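Putative L-alanine-DL-glutamate epimerase (Burkholderia xenovorans, PDB 3GO2) is a magnesium-binding member of the mandelate racemase/muconate lactonizing enzyme family that probably acts as a racemase or epimerase. Local coordinates at residues D9-D14 against P379-I384; R18-V23 against W34-E39; T164-H169 against L218-N223; V244-Y249 against H263-C268. One frame throughout, in Å; residues are numbered along the deposited sequence.

Contact 1 of 4, residues D9-D14 against P379-I384; sequences DTLCCD and PVEEAI
A small, mainly apolar strand-to-helix packing, centred on L11, C13 and I384, lays the first turn of the C-terminal helix 381-386 against strand 5-14. The isobutyl group of L11 carries one end of it: CD2 sits 3.7 Å from CD1 of I384, the two side chains crossing at about a right angle, and the same methyl rests on the methylene CG of E381 at 3.9 Å. With CG1 of I384 anti to its carbonyl carbon (chi1 -74°), the isoleucine can divide its branches, CD1 going to L11 while CG2 meets CB of C13 at 3.9 Å. A beta-branched residue suits this place because it covers two positions of the strand at once. Strand 5-14 is an edge strand, within this chain, of the three-stranded antiparallel sheet in the N-terminal part of this enolase-superfamily fold, and its neighbour 19-27 lends F22 to the same apolar patch on I384. The polar link is indirect: one water donates to O of C12 at 2.7 Å and to O of I384 at 2.8 Å, joining two carbonyls that could not bond to each other. Glutamate suits the helix start at E381, where its aliphatic part lies on L11 while its carboxylate forms a salt bridge with K24. At the helix start, the backbone N of I384 bonds to O of V380, the N-cap residue, at 2.9 Å.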
loop_
_atom_site.group_PDB
_atom_site.type_symbol
_atom_site.label_atom_id
_atom_site.label_comp_id
_atom_site.label_asym_id
_atom_site.label_seq_id
_atom_site.Cartn_x
_atom_site.Cartn_y
_atom_site.Cartn_z
ATOM N N ASP A 9 23.255 29.588 -31.880
ATOM C CA ASP A 9 24.691 29.560 -31.616
ATOM C C ASP A 9 24.948 29.357 -30.132
ATOM O O ASP A 9 24.099 29.690 -29.294
ATOM C CB ASP A 9 25.313 30.890 -32.028
ATOM C CG ASP A 9 25.095 31.230 -33.495
ATOM O OD1 ASP A 9 25.429 30.386 -34.345
ATOM O OD2 ASP A 9 24.594 32.350 -33.777
ATOM N N THR A 10 26.122 28.826 -29.794
ATOM C CA THR A 10 26.523 28.740 -28.394
ATOM C C THR A 10 27.809 29.504 -28.193
ATOM O O THR A 10 28.639 29.574 -29.113
ATOM C CB THR A 10 26.720 27.265 -27.925
ATOM O OG1 THR A 10 27.683 26.617 -28.755
ATOM C CG2 THR A 10 25.394 26.480 -27.979
ATOM N N LEU A 11 27.962 30.091 -27.012
ATOM C CA LEU A 11 29.141 30.862 -26.639
ATOM C C LEU A 11 29.628 30.425 -25.272
ATOM O O LEU A 11 28.864 29.902 -24.465
ATOM C CB LEU A 11 28.832 32.365 -26.598
ATOM C CG LEU A 11 28.406 33.112 -27.870
ATOM C CD1 LEU A 11 27.056 32.648 -28.486
ATOM C CD2 LEU A 11 28.326 34.616 -27.547
ATOM N N CYS A 12 30.897 30.659 -24.996
ATOM C CA CYS A 12 31.491 30.242 -23.709
ATOM C C CYS A 12 32.539 31.261 -23.270
ATOM O O CYS A 12 33.249 31.810 -24.101
ATOM C CB CYS A 12 32.093 28.850 -23.887
ATOM S SG CYS A 12 32.816 28.132 -22.408
ATOM N N CYS A 13 32.607 31.561 -21.970
ATOM C CA CYS A 13 33.641 32.441 -21.457
ATOM C C CYS A 13 34.141 31.986 -20.103
ATOM O O CYS A 13 33.492 31.202 -19.387
ATOM C CB CYS A 13 33.137 33.884 -21.395
ATOM S SG CYS A 13 31.930 34.210 -20.083
ATOM N N ASP A 14 35.314 32.486 -19.746
ATOM C CA ASP A 14 35.936 32.162 -18.465
ATOM C C ASP A 14 35.113 32.719 -17.307
ATOM O O ASP A 14 34.691 33.874 -17.343
ATOM C CB ASP A 14 37.324 32.816 -18.389
ATOM C CG ASP A 14 38.070 32.413 -17.157
ATOM O OD1 ASP A 14 38.204 31.204 -16.932
ATOM O OD2 ASP A 14 38.487 33.296 -16.396
ATOM N N PRO A 379 23.938 38.917 -22.336
ATOM C CA PRO A 379 25.385 38.774 -22.451
ATOM C C PRO A 379 25.921 39.734 -23.500
ATOM O O PRO A 379 25.220 40.068 -24.455
ATOM C CB PRO A 379 25.575 37.309 -22.890
ATOM C CG PRO A 379 24.287 36.647 -22.506
ATOM C CD PRO A 379 23.232 37.669 -22.678
ATOM N N VAL A 380 27.153 40.175 -23.295
ATOM C CA VAL A 380 27.824 41.122 -24.195
ATOM C C VAL A 380 28.909 40.383 -24.975
ATOM O O VAL A 380 29.887 39.915 -24.399
ATOM C CB VAL A 380 28.409 42.296 -23.412
ATOM C CG1 VAL A 380 29.147 43.296 -24.367
ATOM C CG2 VAL A 380 27.272 43.014 -22.611
ATOM N N GLU A 381 28.720 40.253 -26.288
ATOM C CA GLU A 381 29.611 39.424 -27.088
ATOM C C GLU A 381 31.077 39.826 -27.052
ATOM O O GLU A 381 31.939 38.957 -26.961
ATOM C CB GLU A 381 29.080 39.288 -28.517
ATOM C CG GLU A 381 27.876 38.392 -28.473
ATOM C CD GLU A 381 26.940 38.571 -29.600
ATOM O OE1 GLU A 381 26.986 37.673 -30.468
ATOM O OE2 GLU A 381 26.135 39.558 -29.583
ATOM N N GLU A 382 31.373 41.116 -27.168
ATOM C CA GLU A 382 32.768 41.550 -27.091
ATOM C C GLU A 382 33.399 41.171 -25.740
ATOM O O GLU A 382 34.580 40.774 -25.670
ATOM C CB GLU A 382 32.879 43.057 -27.339
ATOM C CG GLU A 382 34.324 43.548 -27.382
ATOM C CD GLU A 382 34.462 45.000 -27.754
ATOM O OE1 GLU A 382 33.438 45.714 -27.867
ATOM O OE2 GLU A 382 35.636 45.408 -27.976
ATOM N N ALA A 383 32.617 41.294 -24.668
ATOM C CA ALA A 383 33.129 41.010 -23.319
ATOM C C ALA A 383 33.355 39.508 -23.133
ATOM O O ALA A 383 34.340 39.093 -22.524
ATOM C CB ALA A 383 32.201 41.554 -22.262
ATOM N N ILE A 384 32.471 38.685 -23.691
ATOM C CA ILE A 384 32.659 37.233 -23.694
ATOM C C ILE A 384 34.001 36.900 -24.325
ATOM O O ILE A 384 34.754 36.071 -23.834
ATOM C CB ILE A 384 31.509 36.532 -24.436
ATOM C CG1 ILE A 384 30.264 36.560 -23.545
ATOM C CG2 ILE A 384 31.884 35.100 -24.835
ATOM C CD1 ILE A 384 29.001 36.134 -24.236
HETATM O O HOH W 1 35.188 33.555 -24.968
#

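Contact 2 of 4, residues R18-V23 against W34-E39; sequences RNYHFV and WSEFDE
H21 places its CB squarely over the F37 ring, 3.4 Å from the ring centroid and 13° off the normal, a CH-pi contact. F37 swings its ring beneath the histidine because CG lies between its own backbone N and carbonyl carbon (chi1 68°). CG of E39 packs over a face of the imidazole, 4.2 Å from its centroid, with the carboxylate stacked at 26° to the ring; OE2 of E39 is bonded to T47. H21 and F37 belong to the antiparallel beta hairpin of strands 19-27 and 32-37; E39 follows it. H21 pairs with F37 and V23 with S35 as hydrogen-bonded pairs; F37 N to H21 O is 2.9 Å, whereas H21 N to F37 O is weak at 3.4 Å. On that face V23 CG2 meets F37 CE2 at 3.8 Å; helix 46-57 packs on H21 and F37, helix 82-103 on V23 and S35. The other face carries F22 and E36, a non-hydrogen-bonded pair lying side by side. The long, extended E36 suits its buried place: OE2 reaches over a face of the Y20 ring, 3.5 Å from CD1, while backbone N atoms of G322 and C325 satisfy the carboxylate. At this end of the hairpin, a water joins O of N19, OD1 of D38 and N of E39.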
loop_
_atom_site.group_PDB
_atom_site.type_symbol
_atom_site.label_atom_id
_atom_site.label_comp_id
_atom_site.label_asym_id
_atom_site.label_seq_id
_atom_site.Cartn_x
_atom_site.Cartn_y
_atom_site.Cartn_z
ATOM N N ARG A 18 35.479 27.845 -13.409
ATOM C CA ARG A 18 34.549 27.206 -14.282
ATOM C C ARG A 18 34.309 28.171 -15.449
ATOM O O ARG A 18 34.813 29.285 -15.456
ATOM C CB ARG A 18 33.231 26.915 -13.551
ATOM C CG ARG A 18 32.604 28.167 -12.977
ATOM C CD ARG A 18 31.281 27.877 -12.271
ATOM N NE ARG A 18 30.769 29.102 -11.645
ATOM C CZ ARG A 18 29.601 29.194 -11.017
ATOM N NH1 ARG A 18 28.804 28.123 -10.903
ATOM N NH2 ARG A 18 29.233 30.358 -10.483
ATOM N N ASN A 19 33.512 27.742 -16.416
ATOM C CA ASN A 19 33.114 28.611 -17.502
ATOM C C ASN A 19 31.639 28.914 -17.425
ATOM O O ASN A 19 30.869 28.161 -16.811
ATOM C CB ASN A 19 33.395 27.936 -18.830
ATOM C CG ASN A 19 34.874 27.694 -19.042
ATOM O OD1 ASN A 19 35.692 28.559 -18.725
ATOM N ND2 ASN A 19 35.219 26.532 -19.581
ATOM N N TYR A 20 31.245 29.990 -18.085
ATOM C CA TYR A 20 29.835 30.228 -18.361
ATOM C C TYR A 20 29.559 29.836 -19.790
ATOM O O TYR A 20 30.423 29.974 -20.635
ATOM C CB TYR A 20 29.484 31.690 -18.242
ATOM C CG TYR A 20 29.521 32.299 -16.868
ATOM C CD1 TYR A 20 29.356 31.544 -15.700
ATOM C CD2 TYR A 20 29.627 33.677 -16.736
ATOM C CE1 TYR A 20 29.364 32.140 -14.468
ATOM C CE2 TYR A 20 29.622 34.266 -15.503
ATOM C CZ TYR A 20 29.486 33.497 -14.376
ATOM O OH TYR A 20 29.467 34.127 -13.149
ATOM N N HIS A 21 28.343 29.378 -20.064
ATOM C CA HIS A 21 27.913 29.080 -21.410
ATOM C C HIS A 21 26.594 29.770 -21.733
ATOM O O HIS A 21 25.767 29.970 -20.856
ATOM C CB HIS A 21 27.706 27.572 -21.595
ATOM C CG HIS A 21 28.918 26.748 -21.304
ATOM N ND1 HIS A 21 29.674 26.178 -22.307
ATOM C CD2 HIS A 21 29.476 26.351 -20.135
ATOM C CE1 HIS A 21 30.659 25.478 -21.768
ATOM N NE2 HIS A 21 30.566 25.570 -20.455
ATOM N N PHE A 22 26.395 30.076 -23.010
ATOM C CA PHE A 22 25.212 30.805 -23.458
ATOM C C PHE A 22 24.688 30.243 -24.742
ATOM O O PHE A 22 25.478 29.755 -25.562
ATOM C CB PHE A 22 25.533 32.304 -23.666
ATOM C CG PHE A 22 26.183 32.938 -22.501
ATOM C CD1 PHE A 22 25.429 33.385 -21.436
ATOM C CD2 PHE A 22 27.560 33.064 -22.427
ATOM C CE1 PHE A 22 26.048 33.945 -20.319
ATOM C CE2 PHE A 22 28.172 33.635 -21.321
ATOM C CZ PHE A 22 27.425 34.057 -20.272
ATOM N N VAL A 23 23.364 30.285 -24.885
ATOM C CA VAL A 23 22.670 30.073 -26.171
ATOM C C VAL A 23 22.241 31.440 -26.704
ATOM O O VAL A 23 21.701 32.265 -25.972
ATOM C CB VAL A 23 21.432 29.174 -26.049
ATOM C CG1 VAL A 23 20.690 29.050 -27.401
ATOM C CG2 VAL A 23 21.847 27.789 -25.541
ATOM N N TRP A 34 18.467 35.011 -25.572
ATOM C CA TRP A 34 19.604 34.458 -24.861
ATOM C C TRP A 34 19.184 33.574 -23.705
ATOM O O TRP A 34 18.162 33.827 -23.039
ATOM C CB TRP A 34 20.410 35.586 -24.222
ATOM C CG TRP A 34 21.175 36.485 -25.152
ATOM C CD1 TRP A 34 20.801 37.733 -25.592
ATOM C CD2 TRP A 34 22.464 36.237 -25.702
ATOM N NE1 TRP A 34 21.781 38.265 -26.385
ATOM C CE2 TRP A 34 22.810 37.362 -26.473
ATOM C CE3 TRP A 34 23.354 35.166 -25.634
ATOM C CZ2 TRP A 34 24.011 37.444 -27.153
ATOM C CZ3 TRP A 34 24.552 35.253 -26.315
ATOM C CH2 TRP A 34 24.865 36.390 -27.058
ATOM N N SER A 35 19.977 32.539 -23.476
ATOM C CA SER A 35 19.949 31.839 -22.186
ATOM C C SER A 35 21.359 31.582 -21.712
ATOM O O SER A 35 22.333 31.772 -22.450
ATOM C CB SER A 35 19.188 30.508 -22.316
ATOM O OG SER A 35 19.924 29.589 -23.111
ATOM N N GLU A 36 21.470 31.153 -20.466
ATOM C CA GLU A 36 22.748 30.747 -19.893
ATOM C C GLU A 36 22.572 29.299 -19.464
ATOM O O GLU A 36 21.492 28.925 -19.049
ATOM C CB GLU A 36 23.176 31.663 -18.751
ATOM C CG GLU A 36 24.509 31.255 -18.111
ATOM C CD GLU A 36 24.950 32.182 -16.989
ATOM O OE1 GLU A 36 24.380 33.267 -16.857
ATOM O OE2 GLU A 36 25.892 31.802 -16.241
ATOM N N PHE A 37 23.591 28.477 -19.673
ATOM C CA PHE A 37 23.602 27.080 -19.209
ATOM C C PHE A 37 24.981 26.730 -18.628
ATOM O O PHE A 37 25.892 27.541 -18.637
ATOM C CB PHE A 37 23.164 26.114 -20.323
ATOM C CG PHE A 37 24.119 25.991 -21.484
ATOM C CD1 PHE A 37 25.046 24.942 -21.556
ATOM C CD2 PHE A 37 24.086 26.901 -22.510
ATOM C CE1 PHE A 37 25.889 24.802 -22.661
ATOM C CE2 PHE A 37 24.949 26.786 -23.596
ATOM C CZ PHE A 37 25.865 25.746 -23.659
ATOM N N ASP A 38 25.123 25.517 -18.104
ATOM C CA ASP A 38 26.294 25.112 -17.363
ATOM C C ASP A 38 26.700 23.696 -17.732
ATOM O O ASP A 38 25.834 22.835 -17.959
ATOM C CB ASP A 38 25.967 25.214 -15.874
ATOM C CG ASP A 38 27.039 24.644 -14.996
ATOM O OD1 ASP A 38 27.984 25.404 -14.679
ATOM O OD2 ASP A 38 26.917 23.451 -14.613
ATOM N N GLU A 39 28.005 23.460 -17.784
ATOM C CA GLU A 39 28.544 22.101 -17.926
ATOM C C GLU A 39 29.366 21.672 -16.710
ATOM O O GLU A 39 29.625 20.474 -16.522
ATOM C CB GLU A 39 29.416 21.987 -19.157
ATOM C CG GLU A 39 28.638 22.088 -20.453
ATOM C CD GLU A 39 29.456 21.830 -21.674
ATOM O OE1 GLU A 39 30.675 21.628 -21.546
ATOM O OE2 GLU A 39 28.871 21.832 -22.774
HETATM O O HOH W 2 29.065 25.369 -11.911
HETATM O O HOH W 3 28.508 28.007 -15.305
HETATM O O HOH W 4 30.031 25.360 -17.120
#

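Contact 3 of 4, residues T164-H169 against L218-N223; sequences TNIFIH and LDLNFN. With MG (magnesium ion), chain B.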
loop_
_atom_site.group_PDB
_atom_site.type_symbol
_atom_site.label_atom_id
_atom_site.label_comp_id
_atom_site.label_asym_id
_atom_site.label_seq_id
_atom_site.Cartn_x
_atom_site.Cartn_y
_atom_site.Cartn_z
ATOM N N THR A 164 25.401 27.405 3.700
ATOM C CA THR A 164 26.750 26.852 3.697
ATOM C C THR A 164 26.730 25.365 3.320
ATOM O O THR A 164 25.667 24.774 3.113
ATOM C CB THR A 164 27.462 27.053 5.072
ATOM O OG1 THR A 164 28.859 26.795 4.914
ATOM C CG2 THR A 164 26.837 26.174 6.191
ATOM N N ASN A 165 27.916 24.781 3.254
ATOM C CA ASN A 165 28.112 23.367 2.898
ATOM C C ASN A 165 28.919 22.703 4.031
ATOM O O ASN A 165 28.859 23.160 5.183
ATOM C CB ASN A 165 28.802 23.263 1.554
ATOM C CG ASN A 165 27.990 23.873 0.419
ATOM O OD1 ASN A 165 27.303 23.150 -0.347
ATOM N ND2 ASN A 165 28.047 25.183 0.294
ATOM N N ILE A 166 29.631 21.627 3.734
ATOM C CA ILE A 166 30.349 20.862 4.761
ATOM C C ILE A 166 31.848 21.173 4.694
ATOM O O ILE A 166 32.480 21.000 3.635
ATOM C CB ILE A 166 30.162 19.336 4.607
ATOM C CG1 ILE A 166 28.691 18.973 4.370
ATOM C CG2 ILE A 166 30.729 18.588 5.862
ATOM C CD1 ILE A 166 28.474 17.505 3.989
ATOM N N PHE A 167 32.398 21.594 5.842
ATOM C CA PHE A 167 33.792 21.988 5.941
ATOM C C PHE A 167 34.503 21.354 7.113
ATOM O O PHE A 167 33.953 21.261 8.214
ATOM C CB PHE A 167 33.927 23.513 6.020
ATOM C CG PHE A 167 33.581 24.174 4.750
ATOM C CD1 PHE A 167 34.506 24.217 3.718
ATOM C CD2 PHE A 167 32.305 24.661 4.527
ATOM C CE1 PHE A 167 34.155 24.777 2.518
ATOM C CE2 PHE A 167 31.977 25.218 3.308
ATOM C CZ PHE A 167 32.912 25.265 2.327
ATOM N N ILE A 168 35.742 20.946 6.823
ATOM C CA ILE A 168 36.647 20.359 7.793
ATOM C C ILE A 168 37.688 21.406 8.201
ATOM O O ILE A 168 38.508 21.854 7.368
ATOM C CB ILE A 168 37.385 19.151 7.210
ATOM C CG1 ILE A 168 36.397 18.152 6.583
ATOM C CG2 ILE A 168 38.310 18.511 8.313
ATOM C CD1 ILE A 168 35.305 17.650 7.521
ATOM N N HIS A 169 37.650 21.753 9.478
ATOM C CA HIS A 169 38.446 22.843 10.068
ATOM C C HIS A 169 39.631 22.350 10.897
ATOM O O HIS A 169 40.625 23.067 11.037
ATOM C CB HIS A 169 37.567 23.713 10.978
ATOM C CG HIS A 169 36.649 24.644 10.243
ATOM N ND1 HIS A 169 37.018 25.921 9.881
ATOM C CD2 HIS A 169 35.380 24.479 9.804
ATOM C CE1 HIS A 169 36.006 26.505 9.251
ATOM N NE2 HIS A 169 35.001 25.648 9.191
ATOM N N LEU A 218 21.645 24.665 5.315
ATOM C CA LEU A 218 22.751 23.722 5.252
ATOM C C LEU A 218 22.558 22.813 4.038
ATOM O O LEU A 218 21.553 22.132 3.938
ATOM C CB LEU A 218 22.845 22.878 6.512
ATOM C CG LEU A 218 23.923 21.787 6.537
ATOM C CD1 LEU A 218 25.356 22.368 6.370
ATOM C CD2 LEU A 218 23.820 20.972 7.842
ATOM N N ASP A 219 23.512 22.822 3.128
ATOM C CA ASP A 219 23.446 21.962 1.939
ATOM C C ASP A 219 24.435 20.822 2.102
ATOM O O ASP A 219 25.669 21.022 2.195
ATOM C CB ASP A 219 23.762 22.803 0.701
ATOM C CG ASP A 219 23.432 22.124 -0.610
ATOM O OD1 ASP A 219 23.078 20.921 -0.624
ATOM O OD2 ASP A 219 23.567 22.817 -1.654
ATOM N N LEU A 220 23.885 19.612 2.087
ATOM C CA LEU A 220 24.664 18.392 2.137
ATOM C C LEU A 220 24.884 17.727 0.785
ATOM O O LEU A 220 25.600 16.723 0.699
ATOM C CB LEU A 220 23.993 17.411 3.088
ATOM C CG LEU A 220 23.716 17.949 4.477
ATOM C CD1 LEU A 220 22.933 16.880 5.312
ATOM C CD2 LEU A 220 25.032 18.381 5.177
ATOM N N ASN A 221 24.273 18.280 -0.267
ATOM C CA ASN A 221 24.385 17.751 -1.612
ATOM C C ASN A 221 24.150 16.222 -1.597
ATOM O O ASN A 221 23.178 15.778 -1.008
ATOM C CB ASN A 221 25.707 18.160 -2.259
ATOM C CG ASN A 221 25.791 19.651 -2.555
ATOM O OD1 ASN A 221 25.347 20.131 -3.618
ATOM N ND2 ASN A 221 26.352 20.374 -1.640
ATOM N N PHE A 222 25.030 15.449 -2.237
ATOM C CA PHE A 222 24.911 13.997 -2.274
ATOM C C PHE A 222 25.968 13.345 -1.362
ATOM O O PHE A 222 26.437 12.251 -1.655
ATOM C CB PHE A 222 25.168 13.461 -3.692
ATOM C CG PHE A 222 24.111 13.783 -4.746
ATOM C CD1 PHE A 222 23.116 12.849 -5.067
ATOM C CD2 PHE A 222 24.215 14.925 -5.529
ATOM C CE1 PHE A 222 22.215 13.099 -6.103
ATOM C CE2 PHE A 222 23.314 15.171 -6.549
ATOM C CZ PHE A 222 22.329 14.253 -6.848
ATOM N N ASN A 223 26.368 14.032 -0.289
ATOM C CA ASN A 223 27.575 13.643 0.462
ATOM C C ASN A 223 27.430 12.582 1.535
ATOM O O ASN A 223 28.408 12.286 2.232
ATOM C CB ASN A 223 28.232 14.903 1.047
ATOM C CG ASN A 223 28.794 15.785 -0.036
ATOM O OD1 ASN A 223 29.451 15.289 -0.961
ATOM N ND2 ASN A 223 28.510 17.086 0.025
HETATM MG MG MG B . 22.528 22.662 -3.697
HETATM O O HOH W 5 25.449 24.544 -2.329
HETATM O O HOH W 6 21.888 20.475 -2.997
HETATM O O HOH W 7 24.022 22.435 -4.653
#
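Two asparagines with nearly the same first torsion, N165 at -62° and N221 close to it, each hold CG anti to the carbonyl carbon; their amides meet with planes only 12° apart. ND2 of N221 gives a weak hydrogen bond to OD1 of N165 at 3.2 Å, while ND2 of N165 is bonded to T128. D219 instead turns CG anti to its backbone N (chi1 -167°), and OD2 binds the magnesium ion at 2.3 Å. Its other oxygen, OD1, accepts from N of N221 at 2.9 Å, met from above the carboxylate plane; this Asx turn steadies the carboxylate and overlaps the start of the type II' turn from L220 to N223. The short aspartate keeps its carboxylate near the backbone, where OD1 can meet N of N221 while OD2 binds the metal. The backbones meet where T164 and L218 form a parallel bridge, and N of D219 bonds to O of T164 at 2.9 Å, almost straight. Farther along, I166 lays CD1 on CD2 of L220 at 3.7 Å, crossing at about a right angle, and also reaches CB of N223. N165 and N221 bind fumarate in a structure of this protein, and E245 and E269 complete the protein ligands of the metal. Carboxylates at or just after the C-terminal ends of successive parallel strands around one magnesium ion are the active-site pattern of the enolase superfamily's beta/alpha barrel.

Contact 4 of 4, residues V244-Y249 against H263-C268; sequences VEIDSY and HPISSC. With MG (magnesium ion), chain C.
Backbone hydrogen bonds join V244 and I246 to P264 and S266 in two parallel strands: N of V244 binds O of P264 at 2.8 Å, N of S266 returns to O of V244, and N of I246 reaches O of S266 at 3.0 Å. Next to these, a side chain bonds too. S267 points OG anti to its backbone N (chi1 -164°), and the hydroxyl donates to O of I246, at a very short distance whose exact value is doubtful. A water that donates to this OG also accepts from N of S248, two roles that suit a small hydroxyl residue. Apolar contacts fill one face, where CB of V244 lies 4.0 Å from CD1 of I265 and CG2 of V244 touches CB of H263 at 3.9 Å. On the other face OG of S266 lies against CB of E245 at 3.2 Å, the short serine beside the extended glutamate. E245 binds one magnesium ion and forms a salt bridge with K163. Y249 OH holds a different magnesium ion at 2.5 Å, with O of T270 in the same chain and O of P78 of a second subunit. Helix 251-259 links the strands as a beta-alpha-beta unit and packs on I246, I265 and S267, while strand 288-291 lies beside S266.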
loop_
_atom_site.group_PDB
_atom_site.type_symbol
_atom_site.label_atom_id
_atom_site.label_comp_id
_atom_site.label_asym_id
_atom_site.label_seq_id
_atom_site.Cartn_x
_atom_site.Cartn_y
_atom_site.Cartn_z
ATOM N N VAL A 244 17.662 21.734 5.619
ATOM C CA VAL A 244 18.801 20.865 5.341
ATOM C C VAL A 244 18.517 20.246 3.970
ATOM O O VAL A 244 17.484 19.623 3.736
ATOM C CB VAL A 244 18.982 19.761 6.375
ATOM C CG1 VAL A 244 20.155 18.857 5.985
ATOM C CG2 VAL A 244 19.179 20.354 7.742
ATOM N N GLU A 245 19.437 20.495 3.050
ATOM C CA GLU A 245 19.292 20.140 1.654
ATOM C C GLU A 245 20.060 18.875 1.344
ATOM O O GLU A 245 21.278 18.787 1.599
ATOM C CB GLU A 245 19.804 21.313 0.817
ATOM C CG GLU A 245 19.600 21.225 -0.644
ATOM C CD GLU A 245 19.981 22.546 -1.369
ATOM O OE1 GLU A 245 20.141 22.499 -2.601
ATOM O OE2 GLU A 245 20.074 23.622 -0.727
ATOM N N ILE A 246 19.330 17.887 0.819
ATOM C CA ILE A 246 19.867 16.557 0.564
ATOM C C ILE A 246 19.420 16.121 -0.824
ATOM O O ILE A 246 18.234 15.968 -1.048
ATOM C CB ILE A 246 19.340 15.538 1.583
ATOM C CG1 ILE A 246 19.784 15.901 3.006
ATOM C CG2 ILE A 246 19.820 14.099 1.205
ATOM C CD1 ILE A 246 19.178 15.040 4.131
ATOM N N ASP A 247 20.367 15.930 -1.738
ATOM C CA ASP A 247 20.081 15.365 -3.044
ATOM C C ASP A 247 20.163 13.846 -2.937
ATOM O O ASP A 247 21.051 13.301 -2.295
ATOM C CB ASP A 247 21.039 15.911 -4.089
ATOM C CG ASP A 247 20.879 17.376 -4.274
ATOM O OD1 ASP A 247 19.755 17.807 -4.622
ATOM O OD2 ASP A 247 21.870 18.095 -4.044
ATOM N N SER A 248 19.218 13.169 -3.576
ATOM C CA SER A 248 19.103 11.724 -3.487
ATOM C C SER A 248 18.349 11.197 -4.678
ATOM O O SER A 248 17.357 11.813 -5.120
ATOM C CB SER A 248 18.310 11.371 -2.223
ATOM O OG SER A 248 18.183 9.964 -2.082
ATOM N N TYR A 249 18.757 10.010 -5.143
ATOM C CA TYR A 249 18.002 9.275 -6.132
ATOM C C TYR A 249 17.202 8.110 -5.503
ATOM O O TYR A 249 16.775 7.180 -6.200
ATOM C CB TYR A 249 18.961 8.782 -7.202
ATOM C CG TYR A 249 19.569 9.913 -8.013
ATOM C CD1 TYR A 249 18.760 10.851 -8.611
ATOM C CD2 TYR A 249 20.953 10.026 -8.191
ATOM C CE1 TYR A 249 19.275 11.874 -9.370
ATOM C CE2 TYR A 249 21.483 11.059 -8.971
ATOM C CZ TYR A 249 20.624 11.971 -9.557
ATOM O OH TYR A 249 21.092 13.007 -10.332
ATOM N N HIS A 263 14.303 19.238 11.179
ATOM C CA HIS A 263 14.485 20.370 10.282
ATOM C C HIS A 263 13.750 20.190 8.964
ATOM O O HIS A 263 13.585 19.078 8.493
ATOM C CB HIS A 263 15.954 20.508 9.922
ATOM C CG HIS A 263 16.859 20.564 11.107
ATOM N ND1 HIS A 263 16.731 21.524 12.074
ATOM C CD2 HIS A 263 17.887 19.769 11.487
ATOM C CE1 HIS A 263 17.653 21.331 13.005
ATOM N NE2 HIS A 263 18.362 20.271 12.678
ATOM N N PRO A 264 13.371 21.294 8.327
ATOM C CA PRO A 264 12.811 21.180 6.978
ATOM C C PRO A 264 13.835 20.576 6.029
ATOM O O PRO A 264 15.018 20.931 6.104
ATOM C CB PRO A 264 12.476 22.645 6.597
ATOM C CG PRO A 264 12.400 23.360 7.945
ATOM C CD PRO A 264 13.380 22.683 8.825
ATOM N N ILE A 265 13.393 19.673 5.158
ATOM C CA ILE A 265 14.276 19.035 4.166
ATOM C C ILE A 265 13.947 19.559 2.793
ATOM O O ILE A 265 12.774 19.607 2.375
ATOM C CB ILE A 265 14.105 17.498 4.164
ATOM C CG1 ILE A 265 14.483 16.921 5.531
ATOM C CG2 ILE A 265 14.917 16.826 3.047
ATOM C CD1 ILE A 265 15.900 17.171 5.963
ATOM N N SER A 266 14.973 19.994 2.083
ATOM C CA SER A 266 14.817 20.380 0.692
ATOM C C SER A 266 15.591 19.429 -0.206
ATOM O O SER A 266 16.580 18.817 0.214
ATOM C CB SER A 266 15.284 21.810 0.498
ATOM O OG SER A 266 16.656 21.913 0.734
ATOM N N SER A 267 15.129 19.279 -1.434
ATOM C CA SER A 267 15.788 18.403 -2.397
ATOM C C SER A 267 15.323 18.758 -3.797
ATOM O O SER A 267 14.543 19.684 -3.990
ATOM C CB SER A 267 15.472 16.922 -2.096
ATOM O OG SER A 267 16.362 16.038 -2.759
ATOM N N CYS A 268 15.821 18.010 -4.763
ATOM C CA CYS A 268 15.276 17.908 -6.128
ATOM C C CYS A 268 15.972 18.787 -7.164
ATOM O O CYS A 268 15.537 18.766 -8.319
ATOM C CB CYS A 268 13.779 18.145 -6.200
ATOM S SG CYS A 268 12.785 17.195 -5.024
HETATM MG MG MG C . 19.809 14.315 -11.965
HETATM O O HOH W 8 16.865 14.541 -5.133
HETATM O O HOH W 9 20.086 13.599 -14.203
HETATM O O HOH W 10 17.776 12.846 -12.246
#

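How the contacts relate
From the N terminus, strand 5-14 opens contact 1, whose partner arrives only near the C terminus, so this contact closes a loop around the other three. Contact 2 closes first, a short hairpin; its strand 19-27 lies beside strand 5-14, and C13 O to Y20 N (2.9 Å) helps join contacts 1 and 2 in one antiparallel sheet. Contacts 3 and 4 then close in series in the barrel domain. They share a mixed sheet in which their strands 215-219 and 243-245 run parallel, L218 O meeting E245 N at 2.8 Å, and each supplies a ligand to the same magnesium ion, D219 and E245. Contacts 2 and 3 do not touch, their nearest atoms being about 11 Å apart.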